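Phosphatidylinositide phosphatase SAC2 (Homo sapiens, PDB 4XUU) removes the 4-phosphate of phosphatidylinositol 4-phosphate, probably as a step in endocytic recycling, this chain being its pleckstrin-homology-like hSac2 domain. Local coordinates at residues Val60-Asp65 and His115-Val120; Leu76-Leu81 and Gln144-Asp149; Met101-Arg106 and Glu137-Thr142; Ala119-Pro124 and Lys129-Cys134. All blocks are in the same frame, centred on the assembly; numbering follows the deposited sequence.

Contact 1. Residues Val60-Asp65 and His115-Val120; sequences VAYYDD and HTLRAV
Val60 and Tyr62 meet His115 and Leu117 in a buried contact, part apolar and part hydrogen-bonded, between two strands that face each other across the core. Strands 57-63 and 110-119 are not neighbours in the sheet. Their axes come within 10.5 Å at an angle of 69°. This suits the pleckstrin-homology fold, in which the strongly bent sheet packs its two halves crosswise.

The His115 imidazole is the centre of the contact. Val60 approaches it from the opposite direction and lies over one face. CG1 of Val60 stands 4.2 Å from the centroid of the His115 ring, over the face, a CH-pi contact. The methyl gets there because it lies anti to the backbone N of Val60 (chi1 -171°). CG2 of Val60 is over the CD2-NE2 side of that face, 4.0 Å from CD2 of His115.

Tyr62 comes to the ring edge. Its OH is hydrogen-bonded to ND1 of His115 at 3.0 Å, and ND1 lies in the plane of the phenol. The two rings meet rim to rim, with planes 40° apart. CD2 of Leu117 touches the same hydroxyl at 4.1 Å. Val49, on strand 48-54, also packs on Val60, Tyr62 and Leu117.

A water lies 2.7 Å from Tyr62 OH, hydrogen-bonded to it, and accepts the backbone N-H of Thr116. The buried phenol oxygen therefore has two polar partners, the imidazole and the water. Either the phenol or the imidazole could donate in their shared bond. This bond, with Val60 over one face, probably limits how far the His115 ring can turn; Tyr105 and His165 also meet it.

Contact 2. Residues Leu76-Leu81 and Gln144-Asp149; sequences LSLENL and QAMGSD
Leu78 and Met146 pack together where the end of helix 129-145 lies beside the turn after strand 70-77. The helix ends in a Schellman motif. Gly147 has a positive phi (115°), and its N bonds back to Gln144 O at 3.2 Å.

The tight part is the selenium of Met146, a selenomethionine. SE lies 3.6 Å from Leu78 CB and also touches Leu78 CD1. The Met146 chain leaves with CG between the backbone N and the carbonyl carbon (chi1 88°), which carries it across to the Leu78 side chain. Leu78 is buried, and Tyr58 and Thr142 also pack on it. Its turn is tied to the helix by Lys143, whose NZ is hydrogen-bonded to the carbonyl oxygens of Leu78 and Leu81.

The loose part is at the surface. Glu79 is exposed and only its carboxylate end reaches Met146. No hydrogen bond joins the two segments. Beyond the glycine, Asp149 OD2 is hydrogen-bonded to Lys156 N of a second subunit. On the Glu79 side the terminal methyl of Met146 ends the contact, with CE 3.4 Å from Glu79 OE1.

Contact 3. Residues Met101-Arg106 and Glu137-Thr142; sequences MRLHYR and EMLQIT
Met138 O, one residue before the Leu139 that packs on strand 99-107, is gripped by two donors from Thr142. The hydroxyl OG1 bonds to it at 2.7 Å and the backbone N at 3.2 Å. They reach the carbonyl from opposite faces of its plane, and OG1 is tilted 25° out of it. The OG1 bond ties the Thr142 side chain to its own helix and satisfies its buried hydroxyl.

Leu139 alone carries the contact with the strand, through one methyl. Its CD1 lies 3.5 Å from CE of Met101, a selenomethionine, and 3.9 Å from CD2 of Leu103. These two residues are two apart in the strand, so their side chains leave the same face of the sheet. Helix 129-145 is the C-terminal helix of the pleckstrin-homology fold, which closes one end of the bent sheet, and Leu139 is one of the side chains it sends into the core. Met101 reaches it with a fully extended chain, CG anti to the backbone N (chi1 -174°). Leu103 meets Leu139 at about a right angle. Ile84 of strand 81-88 touches all three. On its outer side the helix faces other copies: Met138 packs on Trp30 of the third subunit, and Gln140 on Lys155 of the second subunit.

Contact 4. Residues Ala119-Pro124 and Lys129-Cys134; sequences AVMRNP and KDTLQC
Thr131 meets Ala119 with its methyl side and Met121 with its hydroxyl side. Its CB points toward the loop and lies 4.1 Å from Ala119 CB. One bond further out, CG2 comes to 3.8 Å from the same Ala119 CB. With OG1 beside the backbone N of Thr131 (chi1 -61°), CG2 is the branch anti to that N. The other branch, OG1, is turned to the side of Met121 and lies 4.4 Å from its SE, a loose contact at the edge.

Residues 119-124 form the loop that leaves strand 110-119, and residues 129-134 are the first turn and a half of helix 129-145. The contact therefore folds back on itself the connection between strand 110-119, the seventh strand of the pleckstrin-homology fold, and its C-terminal helix. The helix start is also held by Asp127, whose OD1 accepts a hydrogen bond from Lys129 N.

Leu132 covers the inner side. Its CD2 lies 4.0 Å from Ala119 N and 4.4 Å from Ala119 CB, so the small alanine is touched by two successive helix residues. No hydrogen bond crosses between the segments.

The same end of the helix also lies at an interface. Thr131 packs on Met138 of the third subunit, and Met121 packs on Ile141 of that subunit. Cys134 SG forms a disulfide with Cys134 SG of the same neighbour.

Contacts 2, 3 and 4 lie along helix 129-145: contact 4 at its start, contact 3 midway, contact 2 at its end. Between centres, contacts 4 and 2 are about 24 Å apart, and contacts 2 and 3 about 9 Å. Contact 1 lies between the two halves of the bent sheet, about 15 Å from contact 3 between centres. The two are joined by probable backbone hydrogen bonds, Leu117 O to Met101 N (2.7 Å) and His115 O to Leu103 N (2.9 Å). Contacts 1 and 4 share Ala119 and Val120. Contacts 3 and 4 both touch the third subunit. The chain holds the hSac2 domain, and the Sac phosphatase domain is another part of the protein.

Contact 1. Residues Val60-Asp65 and His115-Val120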
loop_
_atom_site.group_PDB
_atom_site.type_symbol
_atom_site.label_atom_id
_atom_site.label_comp_id
_atom_site.label_asym_id
_atom_site.label_seq_id
_atom_site.Cartn_x
_atom_site.Cartn_y
_atom_site.Cartn_z
ATOM N N VAL A 60 -2.595 12.461 22.145
ATOM C CA VAL A 60 -3.943 12.547 21.599
ATOM C C VAL A 60 -4.744 13.620 22.327
ATOM O O VAL A 60 -4.920 13.560 23.546
ATOM C CB VAL A 60 -4.691 11.194 21.657
ATOM C CG1 VAL A 60 -5.996 11.280 20.885
ATOM C CG2 VAL A 60 -3.825 10.061 21.106
ATOM N N ALA A 61 -5.219 14.599 21.563
ATOM C CA ALA A 61 -6.002 15.701 22.103
ATOM C C ALA A 61 -7.345 15.810 21.392
ATOM O O ALA A 61 -7.394 15.983 20.173
ATOM C CB ALA A 61 -5.230 17.003 21.987
ATOM N N TYR A 62 -8.429 15.697 22.156
ATOM C CA TYR A 62 -9.779 15.895 21.629
ATOM C C TYR A 62 -10.217 17.345 21.839
ATOM O O TYR A 62 -9.999 17.915 22.909
ATOM C CB TYR A 62 -10.777 14.939 22.294
ATOM C CG TYR A 62 -10.632 13.483 21.894
ATOM C CD1 TYR A 62 -9.575 12.710 22.374
ATOM C CD2 TYR A 62 -11.560 12.873 21.045
ATOM C CE1 TYR A 62 -9.438 11.375 22.017
ATOM C CE2 TYR A 62 -11.434 11.529 20.680
ATOM C CZ TYR A 62 -10.366 10.791 21.171
ATOM O OH TYR A 62 -10.212 9.467 20.829
ATOM N N TYR A 63 -10.828 17.936 20.818
ATOM C CA TYR A 63 -11.290 19.322 20.891
ATOM C C TYR A 63 -12.793 19.404 21.128
ATOM O O TYR A 63 -13.553 18.565 20.643
ATOM C CB TYR A 63 -10.931 20.076 19.609
ATOM C CG TYR A 63 -9.479 20.475 19.509
ATOM C CD1 TYR A 63 -8.522 19.591 19.006
ATOM C CD2 TYR A 63 -9.058 21.735 19.917
ATOM C CE1 TYR A 63 -7.185 19.956 18.916
ATOM C CE2 TYR A 63 -7.722 22.109 19.831
ATOM C CZ TYR A 63 -6.792 21.215 19.331
ATOM O OH TYR A 63 -5.469 21.585 19.244
ATOM N N ASP A 64 -13.219 20.419 21.873
ATOM C CA ASP A 64 -14.643 20.688 22.039
ATOM C C ASP A 64 -15.226 21.215 20.731
ATOM O O ASP A 64 -14.625 22.069 20.075
ATOM C CB ASP A 64 -14.894 21.687 23.170
ATOM C CG ASP A 64 -16.372 21.916 23.425
ATOM O OD1 ASP A 64 -17.104 20.925 23.645
ATOM O OD2 ASP A 64 -16.802 23.086 23.401
ATOM N N ASP A 65 -16.389 20.758 20.310
ATOM C CA ASP A 65 -16.929 21.309 19.071
ATOM C C ASP A 65 -17.267 22.805 19.132
ATOM O O ASP A 65 -17.013 23.549 18.194
ATOM C CB ASP A 65 -18.135 20.526 18.635
ATOM C CG ASP A 65 -19.033 20.239 19.760
ATOM O OD1 ASP A 65 -18.995 21.016 20.729
ATOM O OD2 ASP A 65 -19.762 19.238 19.688
ATOM N N HIS A 115 -8.367 4.444 20.768
ATOM C CA HIS A 115 -8.807 5.626 20.048
ATOM C C HIS A 115 -9.169 5.206 18.640
ATOM O O HIS A 115 -8.423 4.470 18.002
ATOM C CB HIS A 115 -7.691 6.659 19.987
ATOM C CG HIS A 115 -7.217 7.114 21.328
ATOM N ND1 HIS A 115 -7.982 7.912 22.153
ATOM C CD2 HIS A 115 -6.058 6.888 21.989
ATOM C CE1 HIS A 115 -7.314 8.156 23.265
ATOM N NE2 HIS A 115 -6.142 7.551 23.189
ATOM N N THR A 116 -10.315 5.668 18.157
ATOM C CA THR A 116 -10.735 5.354 16.797
ATOM C C THR A 116 -10.843 6.639 15.992
ATOM O O THR A 116 -11.720 7.475 16.239
ATOM C CB THR A 116 -12.051 4.564 16.771
ATOM O OG1 THR A 116 -11.984 3.497 17.728
ATOM C CG2 THR A 116 -12.293 3.976 15.390
ATOM N N LEU A 117 -9.933 6.785 15.032
ATOM C CA LEU A 117 -9.748 8.045 14.334
ATOM C C LEU A 117 -9.879 7.890 12.827
ATOM O O LEU A 117 -9.650 6.811 12.286
ATOM C CB LEU A 117 -8.380 8.640 14.693
ATOM C CG LEU A 117 -8.031 8.680 16.186
ATOM C CD1 LEU A 117 -6.555 8.997 16.409
ATOM C CD2 LEU A 117 -8.926 9.655 16.952
ATOM N N ARG A 118 -10.259 8.971 12.156
ATOM C CA ARG A 118 -10.278 8.996 10.698
ATOM C C ARG A 118 -9.785 10.338 10.181
ATOM O O ARG A 118 -9.645 11.298 10.943
ATOM C CB ARG A 118 -11.673 8.667 10.138
ATOM C CG ARG A 118 -12.746 9.719 10.387
ATOM C CD ARG A 118 -13.892 9.539 9.416
ATOM N NE ARG A 118 -15.046 10.372 9.755
ATOM C CZ ARG A 118 -15.403 11.478 9.104
ATOM N NH1 ARG A 118 -14.705 11.906 8.057
ATOM N NH2 ARG A 118 -16.466 12.161 9.505
ATOM N N ALA A 119 -9.517 10.393 8.883
ATOM C CA ALA A 119 -8.969 11.590 8.275
ATOM C C ALA A 119 -10.072 12.503 7.755
ATOM O O ALA A 119 -11.098 12.034 7.256
ATOM C CB ALA A 119 -8.002 11.218 7.163
ATOM N N VAL A 120 -9.856 13.809 7.887
ATOM C CA VAL A 120 -10.771 14.806 7.328
ATOM C C VAL A 120 -10.566 14.893 5.815
ATOM O O VAL A 120 -9.498 15.288 5.346
ATOM C CB VAL A 120 -10.633 16.200 8.035
ATOM C CG1 VAL A 120 -9.171 16.510 8.407
ATOM C CG2 VAL A 120 -11.254 17.315 7.199
HETATM O O HOH W 1 -11.706 7.748 19.344
#

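Contact 2. Residues Leu76-Leu81 and Gln144-Asp149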
loop_
_atom_site.group_PDB
_atom_site.type_symbol
_atom_site.label_atom_id
_atom_site.label_comp_id
_atom_site.label_asym_id
_atom_site.label_seq_id
_atom_site.Cartn_x
_atom_site.Cartn_y
_atom_site.Cartn_z
ATOM N N LEU A 76 0.970 9.372 25.843
ATOM C CA LEU A 76 1.005 7.924 25.932
ATOM C C LEU A 76 2.344 7.431 25.423
ATOM O O LEU A 76 2.732 7.717 24.284
ATOM C CB LEU A 76 -0.143 7.320 25.114
ATOM C CG LEU A 76 -1.575 7.657 25.562
ATOM C CD1 LEU A 76 -2.561 7.658 24.399
ATOM C CD2 LEU A 76 -2.030 6.712 26.673
ATOM N N SER A 77 3.061 6.711 26.279
ATOM C CA SER A 77 4.336 6.120 25.904
ATOM C C SER A 77 4.119 5.144 24.758
ATOM O O SER A 77 3.080 4.479 24.692
ATOM C CB SER A 77 4.961 5.400 27.095
ATOM O OG SER A 77 6.198 4.811 26.734
ATOM N N LEU A 78 5.094 5.066 23.854
ATOM C CA LEU A 78 5.004 4.151 22.720
ATOM C C LEU A 78 5.083 2.682 23.141
ATOM O O LEU A 78 4.571 1.810 22.441
ATOM C CB LEU A 78 6.046 4.486 21.650
ATOM C CG LEU A 78 5.762 5.708 20.758
ATOM C CD1 LEU A 78 7.008 6.102 19.988
ATOM C CD2 LEU A 78 4.607 5.466 19.799
ATOM N N GLU A 79 5.716 2.412 24.285
ATOM C CA GLU A 79 5.753 1.059 24.844
ATOM C C GLU A 79 4.357 0.481 25.048
ATOM O O GLU A 79 4.155 -0.728 24.911
ATOM C CB GLU A 79 6.493 1.023 26.182
ATOM C CG GLU A 79 7.992 0.821 26.076
ATOM C CD GLU A 79 8.771 2.111 26.265
ATOM O OE1 GLU A 79 8.324 3.166 25.758
ATOM O OE2 GLU A 79 9.832 2.068 26.924
ATOM N N ASN A 80 3.405 1.354 25.377
ATOM C CA ASN A 80 2.047 0.944 25.719
ATOM C C ASN A 80 1.093 0.838 24.533
ATOM O O ASN A 80 -0.027 0.343 24.684
ATOM C CB ASN A 80 1.459 1.872 26.787
ATOM C CG ASN A 80 2.154 1.736 28.130
ATOM O OD1 ASN A 80 2.321 2.718 28.846
ATOM N ND2 ASN A 80 2.562 0.518 28.475
ATOM N N LEU A 81 1.532 1.307 23.365
ATOM C CA LEU A 81 0.763 1.157 22.132
ATOM C C LEU A 81 0.883 -0.279 21.625
ATOM O O LEU A 81 1.917 -0.664 21.087
ATOM C CB LEU A 81 1.237 2.157 21.069
ATOM C CG LEU A 81 0.465 2.221 19.739
ATOM C CD1 LEU A 81 -1.021 2.474 19.958
ATOM C CD2 LEU A 81 1.056 3.276 18.833
ATOM N N GLN A 144 9.638 0.706 16.354
ATOM C CA GLN A 144 10.676 -0.239 15.954
ATOM C C GLN A 144 12.079 0.315 16.202
ATOM O O GLN A 144 13.001 -0.439 16.508
ATOM C CB GLN A 144 10.506 -0.646 14.491
ATOM C CG GLN A 144 9.367 -1.638 14.260
ATOM C CD GLN A 144 9.174 -2.022 12.796
ATOM O OE1 GLN A 144 8.333 -2.864 12.479
ATOM N NE2 GLN A 144 9.948 -1.409 11.903
ATOM N N ALA A 145 12.226 1.633 16.080
ATOM C CA ALA A 145 13.493 2.310 16.345
ATOM C C ALA A 145 13.907 2.218 17.814
ATOM O O ALA A 145 15.099 2.170 18.125
ATOM C CB ALA A 145 13.419 3.763 15.906
HETATM N N MSE A 146 12.927 2.188 18.712
HETATM C CA MSE A 146 13.214 2.089 20.138
HETATM C C MSE A 146 13.341 0.636 20.620
HETATM O O MSE A 146 13.565 0.384 21.806
HETATM C CB MSE A 146 12.205 2.898 20.965
HETATM C CG MSE A 146 10.953 2.163 21.370
HETATM SE SE MSE A 146 9.490 3.391 21.727
HETATM C CE MSE A 146 10.217 4.358 23.241
ATOM N N GLY A 147 13.215 -0.311 19.691
ATOM C CA GLY A 147 13.521 -1.711 19.973
ATOM C C GLY A 147 12.373 -2.701 19.918
ATOM O O GLY A 147 12.601 -3.904 19.832
ATOM N N SER A 148 11.141 -2.208 19.968
ATOM C CA SER A 148 9.980 -3.089 20.010
ATOM C C SER A 148 9.334 -3.252 18.633
ATOM O O SER A 148 9.950 -2.946 17.608
ATOM C CB SER A 148 8.969 -2.579 21.036
ATOM O OG SER A 148 8.086 -3.616 21.421
ATOM N N ASP A 149 8.103 -3.754 18.609
ATOM C CA ASP A 149 7.364 -3.906 17.365
ATOM C C ASP A 149 5.926 -3.407 17.515
ATOM O O ASP A 149 5.430 -3.228 18.629
ATOM C CB ASP A 149 7.394 -5.364 16.896
ATOM C CG ASP A 149 7.255 -5.499 15.384
ATOM O OD1 ASP A 149 7.063 -4.479 14.686
ATOM O OD2 ASP A 149 7.339 -6.639 14.888
#

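Contact 3. Residues Met101-Arg106 and Glu137-Thr142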
loop_
_atom_site.group_PDB
_atom_site.type_symbol
_atom_site.label_atom_id
_atom_site.label_comp_id
_atom_site.label_asym_id
_atom_site.label_seq_id
_atom_site.Cartn_x
_atom_site.Cartn_y
_atom_site.Cartn_z
HETATM N N MSE A 101 -9.024 4.182 11.861
HETATM C CA MSE A 101 -7.798 3.679 12.442
HETATM C C MSE A 101 -7.975 3.559 13.948
HETATM O O MSE A 101 -8.312 4.534 14.626
HETATM C CB MSE A 101 -6.657 4.634 12.127
HETATM C CG MSE A 101 -5.300 4.141 12.561
HETATM SE SE MSE A 101 -3.981 5.542 12.341
HETATM C CE MSE A 101 -2.463 4.650 13.098
ATOM N N ARG A 102 -7.739 2.361 14.464
ATOM C CA ARG A 102 -7.927 2.081 15.874
ATOM C C ARG A 102 -6.591 1.814 16.570
ATOM O O ARG A 102 -5.877 0.870 16.229
ATOM C CB ARG A 102 -8.884 0.900 16.029
ATOM C CG ARG A 102 -9.336 0.627 17.438
ATOM C CD ARG A 102 -10.604 -0.191 17.425
ATOM N NE ARG A 102 -11.789 0.651 17.295
ATOM C CZ ARG A 102 -13.031 0.191 17.163
ATOM N NH1 ARG A 102 -13.271 -1.116 17.128
ATOM N NH2 ARG A 102 -14.041 1.046 17.057
ATOM N N LEU A 103 -6.266 2.663 17.540
ATOM C CA LEU A 103 -5.023 2.574 18.301
ATOM C C LEU A 103 -5.291 1.970 19.672
ATOM O O LEU A 103 -5.844 2.635 20.550
ATOM C CB LEU A 103 -4.393 3.965 18.470
ATOM C CG LEU A 103 -4.211 4.884 17.255
ATOM C CD1 LEU A 103 -3.762 6.268 17.692
ATOM C CD2 LEU A 103 -3.228 4.303 16.263
ATOM N N HIS A 104 -4.904 0.709 19.849
ATOM C CA HIS A 104 -5.104 0.006 21.115
ATOM C C HIS A 104 -3.940 0.283 22.059
ATOM O O HIS A 104 -2.787 0.015 21.727
ATOM C CB HIS A 104 -5.244 -1.502 20.884
ATOM C CG HIS A 104 -6.417 -1.883 20.034
ATOM N ND1 HIS A 104 -7.590 -2.378 20.563
ATOM C CD2 HIS A 104 -6.595 -1.847 18.693
ATOM C CE1 HIS A 104 -8.442 -2.627 19.584
ATOM N NE2 HIS A 104 -7.862 -2.315 18.439
ATOM N N TYR A 105 -4.241 0.822 23.234
ATOM C CA TYR A 105 -3.200 1.127 24.208
ATOM C C TYR A 105 -3.442 0.497 25.578
ATOM O O TYR A 105 -4.585 0.237 25.974
ATOM C CB TYR A 105 -2.966 2.640 24.317
ATOM C CG TYR A 105 -4.071 3.446 24.974
ATOM C CD1 TYR A 105 -5.124 3.969 24.220
ATOM C CD2 TYR A 105 -4.045 3.714 26.344
ATOM C CE1 TYR A 105 -6.135 4.722 24.816
ATOM C CE2 TYR A 105 -5.047 4.467 26.953
ATOM C CZ TYR A 105 -6.087 4.968 26.183
ATOM O OH TYR A 105 -7.079 5.708 26.780
ATOM N N ARG A 106 -2.346 0.243 26.285
ATOM C CA ARG A 106 -2.395 -0.324 27.618
ATOM C C ARG A 106 -2.348 0.807 28.640
ATOM O O ARG A 106 -1.522 1.719 28.536
ATOM C CB ARG A 106 -1.240 -1.304 27.821
ATOM C CG ARG A 106 -1.371 -2.166 29.061
ATOM C CD ARG A 106 -0.345 -3.285 29.068
ATOM N NE ARG A 106 -0.763 -4.427 28.257
ATOM C CZ ARG A 106 -1.293 -5.546 28.748
ATOM N NH1 ARG A 106 -1.477 -5.689 30.055
ATOM N NH2 ARG A 106 -1.638 -6.531 27.928
ATOM N N GLU A 137 2.106 3.586 9.711
ATOM C CA GLU A 137 3.472 3.256 9.338
ATOM C C GLU A 137 4.519 4.080 10.088
ATOM O O GLU A 137 5.538 3.535 10.506
ATOM C CB GLU A 137 3.652 3.297 7.818
ATOM C CG GLU A 137 3.274 1.962 7.191
ATOM C CD GLU A 137 3.058 2.007 5.693
ATOM O OE1 GLU A 137 2.200 1.232 5.216
ATOM O OE2 GLU A 137 3.739 2.789 4.987
HETATM N N MSE A 138 4.261 5.370 10.299
HETATM C CA MSE A 138 5.200 6.182 11.064
HETATM C C MSE A 138 5.217 5.824 12.550
HETATM O O MSE A 138 6.270 5.843 13.180
HETATM C CB MSE A 138 4.992 7.683 10.865
HETATM C CG MSE A 138 6.294 8.443 11.132
HETATM SE SE MSE A 138 6.164 10.373 11.162
HETATM C CE MSE A 138 6.069 10.660 9.232
ATOM N N LEU A 139 4.055 5.494 13.101
ATOM C CA LEU A 139 3.976 5.006 14.468
ATOM C C LEU A 139 4.736 3.688 14.615
ATOM O O LEU A 139 5.322 3.414 15.666
ATOM C CB LEU A 139 2.521 4.825 14.898
ATOM C CG LEU A 139 1.674 6.075 15.163
ATOM C CD1 LEU A 139 0.208 5.703 15.167
ATOM C CD2 LEU A 139 2.043 6.744 16.478
ATOM N N GLN A 140 4.736 2.889 13.546
ATOM C CA GLN A 140 5.349 1.569 13.573
ATOM C C GLN A 140 6.873 1.633 13.594
ATOM O O GLN A 140 7.494 1.044 14.480
ATOM C CB GLN A 140 4.852 0.700 12.419
ATOM C CG GLN A 140 5.329 -0.742 12.503
ATOM C CD GLN A 140 4.889 -1.585 11.326
ATOM O OE1 GLN A 140 4.186 -2.579 11.494
ATOM N NE2 GLN A 140 5.299 -1.194 10.125
ATOM N N ILE A 141 7.471 2.342 12.638
ATOM C CA ILE A 141 8.934 2.450 12.581
ATOM C C ILE A 141 9.535 3.226 13.760
ATOM O O ILE A 141 10.648 2.927 14.192
ATOM C CB ILE A 141 9.466 3.026 11.237
ATOM C CG1 ILE A 141 8.823 4.374 10.902
ATOM C CG2 ILE A 141 9.278 2.025 10.103
ATOM C CD1 ILE A 141 9.699 5.240 10.004
ATOM N N THR A 142 8.802 4.215 14.273
ATOM C CA THR A 142 9.235 4.956 15.453
ATOM C C THR A 142 9.365 4.009 16.648
ATOM O O THR A 142 10.359 4.058 17.381
ATOM C CB THR A 142 8.288 6.130 15.778
ATOM O OG1 THR A 142 8.236 7.017 14.658
ATOM C CG2 THR A 142 8.775 6.913 16.992
#

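Contact 4. Residues Ala119-Pro124 and Lys129-Cys134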
loop_
_atom_site.group_PDB
_atom_site.type_symbol
_atom_site.label_atom_id
_atom_site.label_comp_id
_atom_site.label_asym_id
_atom_site.label_seq_id
_atom_site.Cartn_x
_atom_site.Cartn_y
_atom_site.Cartn_z
ATOM N N ALA A 119 -9.517 10.393 8.883
ATOM C CA ALA A 119 -8.969 11.590 8.275
ATOM C C ALA A 119 -10.072 12.503 7.755
ATOM O O ALA A 119 -11.098 12.034 7.256
ATOM C CB ALA A 119 -8.002 11.218 7.163
ATOM N N VAL A 120 -9.856 13.809 7.887
ATOM C CA VAL A 120 -10.771 14.806 7.328
ATOM C C VAL A 120 -10.566 14.893 5.815
ATOM O O VAL A 120 -9.498 15.288 5.346
ATOM C CB VAL A 120 -10.633 16.200 8.035
ATOM C CG1 VAL A 120 -9.171 16.510 8.407
ATOM C CG2 VAL A 120 -11.254 17.315 7.199
HETATM N N MSE A 121 -11.590 14.499 5.061
HETATM C CA MSE A 121 -11.464 14.367 3.608
HETATM C C MSE A 121 -12.469 15.201 2.819
HETATM O O MSE A 121 -13.648 15.275 3.168
HETATM C CB MSE A 121 -11.540 12.895 3.187
HETATM C CG MSE A 121 -10.362 12.047 3.667
HETATM SE SE MSE A 121 -8.774 12.105 2.519
HETATM C CE MSE A 121 -8.360 14.021 2.547
ATOM N N ARG A 122 -11.981 15.814 1.743
ATOM C CA ARG A 122 -12.794 16.681 0.899
ATOM C C ARG A 122 -13.331 15.977 -0.345
ATOM O O ARG A 122 -13.901 16.615 -1.235
ATOM C CB ARG A 122 -12.003 17.932 0.508
ATOM C CG ARG A 122 -11.910 18.984 1.610
ATOM C CD ARG A 122 -13.278 19.558 1.960
ATOM N NE ARG A 122 -13.923 20.178 0.806
ATOM C CZ ARG A 122 -15.215 20.492 0.737
ATOM N NH1 ARG A 122 -16.024 20.241 1.761
ATOM N NH2 ARG A 122 -15.701 21.055 -0.362
ATOM N N ASN A 123 -13.146 14.661 -0.398
ATOM C CA ASN A 123 -13.712 13.847 -1.466
ATOM C C ASN A 123 -14.519 12.691 -0.876
ATOM O O ASN A 123 -13.943 11.711 -0.390
ATOM C CB ASN A 123 -12.608 13.334 -2.399
ATOM C CG ASN A 123 -13.150 12.730 -3.688
ATOM O OD1 ASN A 123 -14.355 12.531 -3.848
ATOM N ND2 ASN A 123 -12.250 12.434 -4.616
ATOM N N PRO A 124 -15.861 12.811 -0.904
ATOM C CA PRO A 124 -16.779 11.772 -0.420
ATOM C C PRO A 124 -16.559 10.405 -1.076
ATOM O O PRO A 124 -17.047 9.392 -0.569
ATOM C CB PRO A 124 -18.169 12.322 -0.789
ATOM C CG PRO A 124 -17.920 13.461 -1.736
ATOM C CD PRO A 124 -16.591 14.011 -1.351
ATOM N N LYS A 129 -8.228 5.652 3.580
ATOM C CA LYS A 129 -7.459 4.522 4.096
ATOM C C LYS A 129 -5.942 4.707 3.937
ATOM O O LYS A 129 -5.174 4.350 4.837
ATOM C CB LYS A 129 -7.931 3.233 3.416
ATOM C CG LYS A 129 -7.310 1.946 3.922
ATOM C CD LYS A 129 -7.558 0.847 2.905
ATOM C CE LYS A 129 -6.730 -0.398 3.180
ATOM N NZ LYS A 129 -6.830 -1.345 2.022
ATOM N N ASP A 130 -5.527 5.272 2.800
ATOM C CA ASP A 130 -4.112 5.517 2.515
ATOM C C ASP A 130 -3.459 6.485 3.518
ATOM O O ASP A 130 -2.324 6.262 3.953
ATOM C CB ASP A 130 -3.928 6.010 1.075
ATOM C CG ASP A 130 -4.223 4.926 0.035
ATOM O OD1 ASP A 130 -4.263 3.727 0.396
ATOM O OD2 ASP A 130 -4.411 5.269 -1.155
ATOM N N THR A 131 -4.188 7.543 3.877
ATOM C CA THR A 131 -3.754 8.514 4.880
ATOM C C THR A 131 -3.526 7.830 6.228
ATOM O O THR A 131 -2.551 8.111 6.915
ATOM C CB THR A 131 -4.794 9.657 5.048
ATOM O OG1 THR A 131 -4.946 10.359 3.812
ATOM C CG2 THR A 131 -4.370 10.650 6.120
ATOM N N LEU A 132 -4.436 6.930 6.591
ATOM C CA LEU A 132 -4.354 6.208 7.854
ATOM C C LEU A 132 -3.248 5.148 7.836
ATOM O O LEU A 132 -2.594 4.914 8.855
ATOM C CB LEU A 132 -5.714 5.591 8.214
ATOM C CG LEU A 132 -6.934 6.523 8.334
ATOM C CD1 LEU A 132 -8.198 5.721 8.592
ATOM C CD2 LEU A 132 -6.762 7.595 9.421
ATOM N N GLN A 133 -3.032 4.520 6.681
ATOM C CA GLN A 133 -1.947 3.547 6.533
ATOM C C GLN A 133 -0.593 4.238 6.715
ATOM O O GLN A 133 0.321 3.680 7.321
ATOM C CB GLN A 133 -2.030 2.827 5.179
ATOM C CG GLN A 133 -1.009 1.695 4.973
ATOM C CD GLN A 133 -1.175 0.518 5.942
ATOM O OE1 GLN A 133 -2.292 0.080 6.235
ATOM N NE2 GLN A 133 -0.053 -0.004 6.431
ATOM N N CYS A 134 -0.494 5.465 6.209
ATOM C CA CYS A 134 0.707 6.285 6.338
ATOM C C CYS A 134 1.025 6.636 7.782
ATOM O O CYS A 134 2.174 6.494 8.216
ATOM C CB CYS A 134 0.577 7.555 5.496
ATOM S SG CYS A 134 0.802 7.218 3.739
#